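Long-range contacts in cytochrome c, putative (PDB 1SP3), which carries eight c-type hemes and probably works as a respiratory oxidoreductase acting on tetrathionate: residues 302-307 / 343-348; 3-8 / 128-133; 413-418 / 429-434. One frame throughout, in Å; residues are numbered along the deposited sequence.

How the interactions relate
Three successive loops, each closed before the next opens, mark out this octaheme chain; none is nested in another and none cross. Interaction 2 comes first along the chain: the end of helix 124-129 comes back to the N-terminal helix 4-7, spanning 119 residues, beside a heme. Interaction 1 then sets the loop between strands 295-297 and 310-315 against strand 344-345, enclosing 35 residues, more than half of them strand, in the mixed sheet. Interaction 3 closes the smallest loop, ten residues, joining the end of helix 411-414 to the loop that follows it, beside a heme near the C terminus. Interactions 2 and 3 lie on opposite sides of the chain's centre, with their own centres about 58 Å apart.

Interaction 1: 302-307 / 343-348; sequences DKMDSN and NIFITP
Met-304 and Asn-343 are joined by a backbone hydrogen bond, the one clear direct bond between the two segments: Met-304 N donates a hydrogen bond to Asn-343 O at 2.6 Å. The donor sits nearly in line with the carbonyl (C=O...N angle 168°). The same oxygen also receives a CA-H...O contact from Lys-303 CA at 3.2 Å. A water adds a second polar link, accepting from Ser-306 N and donating to Asn-343 OD1 at 2.9 Å, with a weak, long bond to Met-304 O.

The sulfur contact is of another kind. CG of Met-304 is held between the backbone N and the carbonyl carbon (chi1 36°), and two further bends curl the chain under the Phe-345 ring. Met-304 SD ends almost on the ring normal, 4.7 Å from the centroid of the Phe-345 ring, while CE lies over the same face but toward the rim, 4.2 Å from the centroid, a Met-aromatic contact reinforced by CH-pi. Strand 344-345 follows strand 325-339 as the second arm of a beta hairpin at the border of the mixed sheet, and the loop before strand 310-315 is laid against it here; Tyr-338 and Ala-390 of neighbouring strands also touch Met-304. Cut back to an alanine, this position would probably leave the Phe-345 face without its sulfur and methyl cover.

In a van der Waals contact, the methyl Ile-344 CG2 rests 3.3 Å from the carbonyl oxygen Asp-302 O, which also accepts from Tyr-298 OH. The Asp-302 carboxylate leads off to a salt bridge with Arg-50.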
loop_
_atom_site.group_PDB
_atom_site.type_symbol
_atom_site.label_atom_id
_atom_site.label_comp_id
_atom_site.label_asym_id
_atom_site.label_seq_id
_atom_site.Cartn_x
_atom_site.Cartn_y
_atom_site.Cartn_z
ATOM N N ASP A 302 19.186 6.796 -5.838
ATOM C CA ASP A 302 19.214 6.617 -7.289
ATOM C C ASP A 302 19.267 8.011 -7.917
ATOM O O ASP A 302 18.604 8.903 -7.440
ATOM C CB ASP A 302 17.893 6.011 -7.768
ATOM C CG ASP A 302 17.791 4.518 -7.527
ATOM O OD1 ASP A 302 18.667 3.927 -6.868
ATOM O OD2 ASP A 302 16.870 3.844 -8.024
ATOM N N LYS A 303 20.042 8.206 -8.989
ATOM C CA LYS A 303 19.927 9.473 -9.692
ATOM C C LYS A 303 18.576 9.616 -10.417
ATOM O O LYS A 303 17.945 8.631 -10.814
ATOM C CB LYS A 303 21.088 9.645 -10.703
ATOM C CG LYS A 303 22.435 9.906 -9.951
ATOM C CD LYS A 303 22.972 11.332 -10.099
ATOM C CE LYS A 303 23.287 11.656 -11.593
ATOM N NZ LYS A 303 23.761 13.095 -11.869
ATOM N N MET A 304 18.134 10.841 -10.637
ATOM C CA MET A 304 16.901 10.983 -11.380
ATOM C C MET A 304 17.085 12.207 -12.264
ATOM O O MET A 304 18.095 12.925 -12.119
ATOM C CB MET A 304 15.683 11.062 -10.440
ATOM C CG MET A 304 15.860 11.784 -9.144
ATOM S SD MET A 304 16.152 13.611 -9.338
ATOM C CE MET A 304 14.618 14.364 -9.679
ATOM N N ASP A 305 16.088 12.473 -13.089
ATOM C CA ASP A 305 16.101 13.607 -13.993
ATOM C C ASP A 305 14.823 14.435 -13.813
ATOM O O ASP A 305 13.689 13.970 -14.100
ATOM C CB ASP A 305 16.205 13.118 -15.431
ATOM C CG ASP A 305 15.996 14.239 -16.449
ATOM O OD1 ASP A 305 16.021 15.461 -16.133
ATOM O OD2 ASP A 305 15.766 13.954 -17.624
ATOM N N SER A 306 14.998 15.661 -13.315
ATOM C CA SER A 306 13.853 16.515 -13.070
ATOM C C SER A 306 13.183 17.107 -14.280
ATOM O O SER A 306 12.162 17.734 -14.093
ATOM C CB SER A 306 14.172 17.677 -12.143
ATOM O OG SER A 306 15.302 18.384 -12.571
ATOM N N ASN A 307 13.714 16.991 -15.493
ATOM C CA ASN A 307 12.907 17.505 -16.608
ATOM C C ASN A 307 11.824 16.466 -17.065
ATOM O O ASN A 307 10.985 16.741 -17.897
ATOM C CB ASN A 307 13.777 18.096 -17.743
ATOM C CG ASN A 307 12.908 18.868 -18.833
ATOM O OD1 ASN A 307 12.644 18.304 -19.917
ATOM N ND2 ASN A 307 12.436 20.134 -18.519
ATOM N N ASN A 343 21.744 14.284 -8.212
ATOM C CA ASN A 343 20.307 14.484 -8.756
ATOM C C ASN A 343 19.383 13.408 -8.159
ATOM O O ASN A 343 19.085 12.491 -8.836
ATOM C CB ASN A 343 20.251 14.617 -10.307
ATOM C CG ASN A 343 20.363 16.081 -10.793
ATOM O OD1 ASN A 343 19.470 16.908 -10.607
ATOM N ND2 ASN A 343 21.466 16.392 -11.430
ATOM N N ILE A 344 19.077 13.485 -6.859
ATOM C CA ILE A 344 18.349 12.439 -6.120
ATOM C C ILE A 344 17.189 12.957 -5.307
ATOM O O ILE A 344 17.232 14.101 -4.775
ATOM C CB ILE A 344 19.259 11.650 -5.117
ATOM C CG1 ILE A 344 19.638 12.536 -3.908
ATOM C CG2 ILE A 344 20.489 11.127 -5.814
ATOM C CD1 ILE A 344 20.465 11.806 -2.885
ATOM N N PHE A 345 16.164 12.099 -5.133
ATOM C CA PHE A 345 15.069 12.495 -4.229
ATOM C C PHE A 345 15.516 12.473 -2.786
ATOM O O PHE A 345 16.296 11.578 -2.380
ATOM C CB PHE A 345 13.839 11.563 -4.452
ATOM C CG PHE A 345 13.073 11.916 -5.704
ATOM C CD1 PHE A 345 12.953 10.990 -6.749
ATOM C CD2 PHE A 345 12.467 13.160 -5.828
ATOM C CE1 PHE A 345 12.268 11.313 -7.879
ATOM C CE2 PHE A 345 11.729 13.492 -6.979
ATOM C CZ PHE A 345 11.661 12.560 -7.996
ATOM N N ILE A 346 15.029 13.431 -2.027
ATOM C CA ILE A 346 15.337 13.605 -0.635
ATOM C C ILE A 346 14.267 13.009 0.215
ATOM O O ILE A 346 13.124 13.063 -0.191
ATOM C CB ILE A 346 15.359 15.083 -0.337
ATOM C CG1 ILE A 346 16.570 15.689 -1.062
ATOM C CG2 ILE A 346 15.246 15.363 1.228
ATOM C CD1 ILE A 346 16.602 17.257 -0.957
ATOM N N THR A 347 14.650 12.480 1.385
ATOM C CA THR A 347 13.740 11.911 2.324
ATOM C C THR A 347 13.706 12.905 3.443
ATOM O O THR A 347 14.615 12.901 4.259
ATOM C CB THR A 347 14.284 10.559 2.867
ATOM O OG1 THR A 347 15.628 10.759 3.323
ATOM C CG2 THR A 347 14.432 9.508 1.744
ATOM N N PRO A 348 12.728 13.789 3.484
ATOM C CA PRO A 348 12.773 14.905 4.440
ATOM C C PRO A 348 12.086 14.567 5.754
ATOM O O PRO A 348 11.288 13.672 5.793
ATOM C CB PRO A 348 12.011 16.008 3.719
ATOM C CG PRO A 348 10.966 15.253 3.045
ATOM C CD PRO A 348 11.571 13.914 2.596
HETATM O O HOH W 1 17.289 16.314 -12.417
#

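Interaction 2: 3-8 / 128-133; sequences PHKDVL and AQNVGA. With HEC (heme c), chain C.
His-4 meets Val-131 beside a heme: the imidazole keeps an edge, in its own plane, to the porphyrin nitrogen NA, and Val-131 CG1 approaches the ring obliquely, 3.7 Å from His-4 CE1. At another point of the ring edge a water lies in the plane. The site is a bis-histidine c-type heme, in which His-4 NE2 binds the iron at 2.1 Å and His-26 supplies the other axial nitrogen. Val-131 bridges ligand and cofactor, since its CG1 is also 3.6 Å from the heme methine carbon CHB.

The rotation of the imidazole is fixed at both nitrogens. His-4 ND1 donates to the water at 2.8 Å, and this water can in turn donate to Gln-129 O and Val-131 O, although more acceptors surround it than it has protons to serve. With chi1 at -62°, CG of His-4 stands anti to the carbonyl carbon, which carries the ring from the short helix 4-7 to the iron and leaves CB 3.6 Å from Gln-129 O. A neighbouring heme is tied in through Gly-132 O, hydrogen-bonded to ND1 of its axial ligand His-102.

Beyond the ring, the CG-to-CE part of the Lys-5 chain runs past Gln-129 O. Leu-8 and Ala-128 close the apolar side: both Leu-8 CD1 and Ala-128 CB reach heme CBB, and Leu-8 CD1 settles 3.2 Å from Ala-128 O.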
loop_
_atom_site.group_PDB
_atom_site.type_symbol
_atom_site.label_atom_id
_atom_site.label_comp_id
_atom_site.label_asym_id
_atom_site.label_seq_id
_atom_site.Cartn_x
_atom_site.Cartn_y
_atom_site.Cartn_z
ATOM N N PRO A 3 -7.706 -20.062 27.980
ATOM C CA PRO A 3 -7.560 -19.457 29.292
ATOM C C PRO A 3 -7.714 -17.937 29.370
ATOM O O PRO A 3 -7.669 -17.412 30.519
ATOM C CB PRO A 3 -6.087 -19.747 29.626
ATOM C CG PRO A 3 -5.704 -20.738 28.762
ATOM C CD PRO A 3 -6.384 -20.449 27.471
ATOM N N HIS A 4 -7.838 -17.236 28.225
ATOM C CA HIS A 4 -7.675 -15.758 28.205
ATOM C C HIS A 4 -8.407 -14.995 29.319
ATOM O O HIS A 4 -7.820 -14.169 30.009
ATOM C CB HIS A 4 -8.098 -15.159 26.850
ATOM C CG HIS A 4 -7.285 -15.649 25.695
ATOM N ND1 HIS A 4 -7.782 -15.674 24.413
ATOM C CD2 HIS A 4 -6.039 -16.191 25.635
ATOM C CE1 HIS A 4 -6.869 -16.194 23.606
ATOM N NE2 HIS A 4 -5.801 -16.504 24.322
ATOM N N LYS A 5 -9.701 -15.261 29.429
ATOM C CA LYS A 5 -10.607 -14.523 30.295
ATOM C C LYS A 5 -10.259 -14.615 31.773
ATOM O O LYS A 5 -10.551 -13.682 32.551
ATOM C CB LYS A 5 -12.044 -14.957 30.013
ATOM C CG LYS A 5 -12.643 -14.139 28.821
ATOM C CD LYS A 5 -13.231 -15.008 27.699
ATOM C CE LYS A 5 -14.003 -14.178 26.641
ATOM N NZ LYS A 5 -14.800 -15.046 25.681
ATOM N N ASP A 6 -9.590 -15.716 32.115
ATOM C CA ASP A 6 -9.095 -16.053 33.442
ATOM C C ASP A 6 -7.698 -15.478 33.732
ATOM O O ASP A 6 -7.416 -15.055 34.868
ATOM C CB ASP A 6 -9.075 -17.610 33.613
ATOM C CG ASP A 6 -10.517 -18.235 33.805
ATOM O OD1 ASP A 6 -11.511 -17.464 34.034
ATOM O OD2 ASP A 6 -10.753 -19.483 33.754
ATOM N N VAL A 7 -6.817 -15.441 32.725
ATOM C CA VAL A 7 -5.396 -15.153 33.002
ATOM C C VAL A 7 -4.922 -13.687 32.769
ATOM O O VAL A 7 -3.789 -13.323 33.127
ATOM C CB VAL A 7 -4.444 -16.183 32.336
ATOM C CG1 VAL A 7 -3.022 -15.837 32.667
ATOM C CG2 VAL A 7 -4.701 -17.622 32.855
ATOM N N LEU A 8 -5.785 -12.861 32.179
ATOM C CA LEU A 8 -5.329 -11.567 31.693
ATOM C C LEU A 8 -6.075 -10.467 32.414
ATOM O O LEU A 8 -6.500 -9.506 31.769
ATOM C CB LEU A 8 -5.546 -11.423 30.170
ATOM C CG LEU A 8 -4.759 -12.369 29.273
ATOM C CD1 LEU A 8 -5.339 -12.444 27.865
ATOM C CD2 LEU A 8 -3.248 -12.078 29.255
ATOM N N ALA A 128 -7.371 -7.471 26.011
ATOM C CA ALA A 128 -6.585 -8.712 26.048
ATOM C C ALA A 128 -7.442 -9.935 26.303
ATOM O O ALA A 128 -7.190 -10.951 25.713
ATOM C CB ALA A 128 -5.551 -8.667 27.123
ATOM N N GLN A 129 -8.432 -9.838 27.204
ATOM C CA GLN A 129 -9.280 -10.975 27.539
ATOM C C GLN A 129 -10.169 -11.386 26.388
ATOM O O GLN A 129 -10.522 -12.593 26.243
ATOM C CB GLN A 129 -10.161 -10.634 28.727
ATOM C CG GLN A 129 -9.398 -10.588 30.036
ATOM C CD GLN A 129 -10.171 -9.856 31.099
ATOM O OE1 GLN A 129 -9.594 -9.044 31.817
ATOM N NE2 GLN A 129 -11.488 -10.134 31.200
ATOM N N ASN A 130 -10.518 -10.414 25.544
ATOM C CA ASN A 130 -11.440 -10.720 24.464
ATOM C C ASN A 130 -10.853 -11.050 23.080
ATOM O O ASN A 130 -11.564 -11.176 22.119
ATOM C CB ASN A 130 -12.463 -9.635 24.390
ATOM C CG ASN A 130 -13.431 -9.723 25.575
ATOM O OD1 ASN A 130 -14.350 -10.525 25.514
ATOM N ND2 ASN A 130 -13.151 -8.963 26.707
ATOM N N VAL A 131 -9.540 -11.204 23.035
ATOM C CA VAL A 131 -8.744 -11.386 21.818
ATOM C C VAL A 131 -9.277 -12.641 21.096
ATOM O O VAL A 131 -9.731 -13.603 21.734
ATOM C CB VAL A 131 -7.350 -11.472 22.421
ATOM C CG1 VAL A 131 -6.650 -12.759 22.329
ATOM C CG2 VAL A 131 -6.525 -10.177 22.301
ATOM N N GLY A 132 -9.242 -12.641 19.770
ATOM C CA GLY A 132 -9.630 -13.813 19.020
ATOM C C GLY A 132 -9.204 -13.692 17.538
ATOM O O GLY A 132 -8.240 -12.974 17.213
ATOM N N ALA A 133 -9.947 -14.354 16.649
ATOM C CA ALA A 133 -9.507 -14.451 15.269
ATOM C C ALA A 133 -9.729 -13.079 14.649
ATOM O O ALA A 133 -10.720 -12.393 14.998
ATOM C CB ALA A 133 -10.273 -15.570 14.558
HETATM FE FE HEC C . -3.855 -17.135 23.779
HETATM C CHA HEC C . -5.572 -19.193 21.792
HETATM C CHB HEC C . -3.792 -14.721 21.350
HETATM C CHC HEC C . -2.632 -14.819 26.030
HETATM C CHD HEC C . -3.197 -19.637 25.994
HETATM N NA HEC C . -4.533 -16.976 21.869
HETATM C C1A HEC C . -5.297 -17.938 21.270
HETATM C C2A HEC C . -5.658 -17.436 19.978
HETATM C C3A HEC C . -5.172 -16.189 19.854
HETATM C C4A HEC C . -4.438 -15.886 21.050
HETATM C CMA HEC C . -5.373 -15.219 18.659
HETATM C CAA HEC C . -6.539 -18.205 18.942
HETATM C CBA HEC C . -7.926 -17.592 19.242
HETATM C CGA HEC C . -8.994 -18.244 18.441
HETATM O O1A HEC C . -10.167 -17.750 18.541
HETATM O O2A HEC C . -8.656 -19.234 17.728
HETATM N NB HEC C . -3.314 -15.120 23.737
HETATM C C1B HEC C . -3.350 -14.348 22.586
HETATM C C2B HEC C . -2.865 -13.025 22.954
HETATM C C3B HEC C . -2.555 -13.064 24.252
HETATM C C4B HEC C . -2.853 -14.369 24.765
HETATM C CMB HEC C . -2.739 -11.826 21.980
HETATM C CAB HEC C . -2.117 -11.883 25.114
HETATM C CBB HEC C . -3.072 -10.928 25.112
HETATM N NC HEC C . -3.110 -17.213 25.631
HETATM C C1C HEC C . -2.625 -16.157 26.374
HETATM C C2C HEC C . -2.132 -16.670 27.621
HETATM C C3C HEC C . -2.289 -18.012 27.606
HETATM C C4C HEC C . -2.888 -18.369 26.343
HETATM C CMC HEC C . -1.482 -15.769 28.732
HETATM C CAC HEC C . -1.890 -19.077 28.719
HETATM C CBC HEC C . -2.094 -18.865 30.042
HETATM N ND HEC C . -4.332 -19.103 23.887
HETATM C C1D HEC C . -3.942 -19.954 24.892
HETATM C C2D HEC C . -4.410 -21.309 24.575
HETATM C C3D HEC C . -5.147 -21.137 23.303
HETATM C C4D HEC C . -5.051 -19.750 22.945
HETATM C CMD HEC C . -4.216 -22.647 25.349
HETATM C CAD HEC C . -5.792 -22.284 22.508
HETATM C CBD HEC C . -4.613 -22.897 21.773
HETATM C CGD HEC C . -4.998 -24.208 21.072
HETATM O O1D HEC C . -5.068 -25.315 21.717
HETATM O O2D HEC C . -5.284 -24.155 19.840
HETATM O O HOH W 2 -10.259 -14.364 24.325
#

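Interaction 3: 413-418 / 429-434; sequences DCHNKG and QGDPMK. With HEC (heme c), chain J.
His-415 and Asp-431 meet as nearly coplanar flat groups, ring and carboxylate planes 19° apart. His-415 ND1 donates to Asp-431 OD1 at 2.6 Å along a fairly straight bond (165° at the hydrogen), reaching the oxygen on its syn side. The first torsion of Asp-431, with CG anti to the backbone N (chi1 -177°), carries the carboxylate to the other segment. Asp-431 OD2 accepts from Asn-416 N at 3.0 Å, while OD1 accepts a second hydrogen bond from Met-433 N, which comes from above the carboxylate plane and closes an Asx turn. Three bonds thus fix the carboxylate, and it in turn fixes the ring.

Met-433 reaches the imidazole at a slant. Its CE is 3.5 Å from His-415 CG and equally near the heme methine CHB, filling the angle between ring and porphyrin; the sulfur is also oblique to the ring. Trp-423 meets the imidazole too, with planes about 20° apart. Farther out, where a type II' turn runs from His-415 to Gly-418, Lys-434 crosses Asn-416 at about a right angle, and Lys-434 NZ donates to Asn-416 OD1 in the carbonyl plane at 3.0 Å. Asn-416 ND2, the side-chain nitrogen, bonds Asn-412 OD1.

The ND1 bond to a carboxylate probably makes the imidazole a stronger electron donor to the iron. NE2 of His-415 binds that iron opposite His-226, and Cys-414 SG is covalently joined to heme CAC, 2.0 Å away: the second cysteine and the axial histidine that end a CXXCH heme c attachment motif.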
loop_
_atom_site.group_PDB
_atom_site.type_symbol
_atom_site.label_atom_id
_atom_site.label_comp_id
_atom_site.label_asym_id
_atom_site.label_seq_id
_atom_site.Cartn_x
_atom_site.Cartn_y
_atom_site.Cartn_z
ATOM N N ASP A 413 -16.584 -2.084 -23.725
ATOM C CA ASP A 413 -15.741 -1.281 -22.865
ATOM C C ASP A 413 -14.361 -1.109 -23.401
ATOM O O ASP A 413 -13.740 -0.081 -23.144
ATOM C CB ASP A 413 -15.687 -1.862 -21.476
ATOM C CG ASP A 413 -16.993 -1.683 -20.756
ATOM O OD1 ASP A 413 -17.425 -0.521 -20.728
ATOM O OD2 ASP A 413 -17.692 -2.637 -20.299
ATOM N N CYS A 414 -13.884 -2.121 -24.115
ATOM C CA CYS A 414 -12.556 -2.089 -24.746
ATOM C C CYS A 414 -12.573 -1.943 -26.236
ATOM O O CYS A 414 -11.708 -1.253 -26.737
ATOM C CB CYS A 414 -11.769 -3.354 -24.427
ATOM S SG CYS A 414 -11.606 -3.578 -22.594
ATOM N N HIS A 415 -13.496 -2.628 -26.957
ATOM C CA HIS A 415 -13.484 -2.670 -28.431
ATOM C C HIS A 415 -14.470 -1.618 -28.978
ATOM O O HIS A 415 -15.161 -0.987 -28.162
ATOM C CB HIS A 415 -13.802 -4.099 -28.984
ATOM C CG HIS A 415 -12.782 -5.141 -28.572
ATOM N ND1 HIS A 415 -11.500 -5.160 -29.062
ATOM C CD2 HIS A 415 -12.849 -6.149 -27.680
ATOM C CE1 HIS A 415 -10.817 -6.142 -28.502
ATOM N NE2 HIS A 415 -11.624 -6.782 -27.682
ATOM N N ASN A 416 -14.506 -1.414 -30.295
ATOM C CA ASN A 416 -15.496 -0.497 -30.922
ATOM C C ASN A 416 -15.345 0.913 -30.339
ATOM O O ASN A 416 -14.263 1.464 -30.306
ATOM C CB ASN A 416 -16.933 -1.040 -30.720
ATOM C CG ASN A 416 -17.162 -2.357 -31.430
ATOM O OD1 ASN A 416 -16.488 -2.664 -32.410
ATOM N ND2 ASN A 416 -18.072 -3.175 -30.900
ATOM N N LYS A 417 -16.376 1.463 -29.737
ATOM C CA LYS A 417 -16.157 2.825 -29.239
ATOM C C LYS A 417 -15.522 2.815 -27.840
ATOM O O LYS A 417 -15.259 3.864 -27.285
ATOM C CB LYS A 417 -17.466 3.613 -29.302
ATOM C CG LYS A 417 -18.050 3.663 -30.757
ATOM C CD LYS A 417 -19.620 3.698 -30.781
ATOM C CE LYS A 417 -20.162 4.691 -31.913
ATOM N NZ LYS A 417 -21.672 4.775 -32.148
ATOM N N GLY A 418 -15.259 1.628 -27.275
ATOM C CA GLY A 418 -14.629 1.527 -25.941
ATOM C C GLY A 418 -13.269 2.198 -25.837
ATOM O O GLY A 418 -12.459 2.172 -26.774
ATOM N N GLN A 429 -1.247 -2.644 -32.640
ATOM C CA GLN A 429 -1.581 -1.853 -33.811
ATOM C C GLN A 429 -3.094 -1.640 -34.017
ATOM O O GLN A 429 -3.687 -2.257 -34.938
ATOM C CB GLN A 429 -0.900 -2.508 -35.007
ATOM C CG GLN A 429 0.572 -2.394 -34.724
ATOM C CD GLN A 429 1.495 -2.941 -35.774
ATOM O OE1 GLN A 429 2.712 -2.844 -35.568
ATOM N NE2 GLN A 429 0.994 -3.484 -36.881
ATOM N N GLY A 430 -3.682 -0.672 -33.288
ATOM C CA GLY A 430 -5.111 -0.517 -33.210
ATOM C C GLY A 430 -5.859 -1.639 -32.494
ATOM O O GLY A 430 -5.267 -2.673 -32.083
ATOM N N ASP A 431 -7.144 -1.403 -32.299
ATOM C CA ASP A 431 -8.077 -2.305 -31.698
ATOM C C ASP A 431 -7.953 -3.682 -32.385
ATOM O O ASP A 431 -8.159 -3.747 -33.605
ATOM C CB ASP A 431 -9.474 -1.780 -31.965
ATOM C CG ASP A 431 -10.560 -2.646 -31.295
ATOM O OD1 ASP A 431 -10.287 -3.809 -30.940
ATOM O OD2 ASP A 431 -11.674 -2.193 -31.070
ATOM N N PRO A 432 -7.543 -4.735 -31.643
ATOM C CA PRO A 432 -7.332 -6.081 -32.205
ATOM C C PRO A 432 -8.549 -6.681 -32.893
ATOM O O PRO A 432 -8.344 -7.591 -33.694
ATOM C CB PRO A 432 -7.013 -6.953 -30.985
ATOM C CG PRO A 432 -6.783 -6.084 -29.852
ATOM C CD PRO A 432 -7.155 -4.685 -30.219
ATOM N N MET A 433 -9.748 -6.211 -32.570
ATOM C CA MET A 433 -10.954 -6.652 -33.240
ATOM C C MET A 433 -11.151 -6.010 -34.627
ATOM O O MET A 433 -11.742 -6.635 -35.504
ATOM C CB MET A 433 -12.132 -6.306 -32.359
ATOM C CG MET A 433 -13.407 -6.958 -32.782
ATOM S SD MET A 433 -14.812 -6.116 -31.979
ATOM C CE MET A 433 -14.886 -6.983 -30.678
ATOM N N LYS A 434 -10.693 -4.771 -34.822
ATOM C CA LYS A 434 -10.792 -4.064 -36.120
ATOM C C LYS A 434 -9.662 -4.558 -37.013
ATOM O O LYS A 434 -9.712 -4.422 -38.252
ATOM C CB LYS A 434 -10.675 -2.527 -35.987
ATOM C CG LYS A 434 -11.654 -1.860 -35.008
ATOM C CD LYS A 434 -12.571 -0.871 -35.677
ATOM C CE LYS A 434 -13.844 -0.586 -34.872
ATOM N NZ LYS A 434 -14.651 -1.804 -34.579
HETATM FE FE HEC J . -11.363 -8.582 -26.730
HETATM C CHA HEC J . -8.709 -9.472 -28.691
HETATM C CHB HEC J . -13.469 -9.794 -29.077
HETATM C CHC HEC J . -14.040 -8.337 -24.579
HETATM C CHD HEC J . -9.515 -6.700 -24.695
HETATM N NA HEC J . -11.109 -9.512 -28.543
HETATM C C1A HEC J . -9.940 -9.715 -29.209
HETATM C C2A HEC J . -10.246 -10.201 -30.565
HETATM C C3A HEC J . -11.574 -10.296 -30.671
HETATM C C4A HEC J . -12.126 -9.865 -29.391
HETATM C CMA HEC J . -12.425 -10.721 -31.910
HETATM C CAA HEC J . -9.156 -10.514 -31.618
HETATM C CBA HEC J . -8.526 -11.856 -31.237
HETATM C CGA HEC J . -9.497 -13.028 -31.418
HETATM O O1A HEC J . -9.791 -13.442 -32.614
HETATM O O2A HEC J . -9.931 -13.576 -30.338
HETATM N NB HEC J . -13.398 -8.998 -26.793
HETATM C C1B HEC J . -14.022 -9.542 -27.871
HETATM C C2B HEC J . -15.373 -9.787 -27.523
HETATM C C3B HEC J . -15.523 -9.407 -26.247
HETATM C C4B HEC J . -14.286 -8.897 -25.798
HETATM C CMB HEC J . -16.477 -10.394 -28.494
HETATM C CAB HEC J . -16.807 -9.565 -25.401
HETATM C CBB HEC J . -17.223 -10.817 -25.023
HETATM N NC HEC J . -11.769 -7.671 -25.009
HETATM C C1C HEC J . -12.924 -7.620 -24.273
HETATM C C2C HEC J . -12.739 -6.776 -23.130
HETATM C C3C HEC J . -11.498 -6.304 -23.200
HETATM C C4C HEC J . -10.852 -6.861 -24.374
HETATM C CMC HEC J . -13.837 -6.469 -22.077
HETATM C CAC HEC J . -10.665 -5.353 -22.254
HETATM C CBC HEC J . -10.325 -5.435 -20.930
HETATM N ND HEC J . -9.375 -8.088 -26.742
HETATM C C1D HEC J . -8.817 -7.421 -25.673
HETATM C C2D HEC J . -7.407 -7.575 -25.810
HETATM C C3D HEC J . -7.191 -8.423 -27.020
HETATM C C4D HEC J . -8.466 -8.709 -27.545
HETATM C CMD HEC J . -6.307 -7.031 -24.885
HETATM C CAD HEC J . -5.861 -8.896 -27.604
HETATM C CBD HEC J . -5.648 -10.364 -27.137
HETATM C CGD HEC J . -4.347 -10.808 -27.727
HETATM O O1D HEC J . -3.324 -10.094 -27.709
HETATM O O2D HEC J . -4.313 -11.892 -28.274
#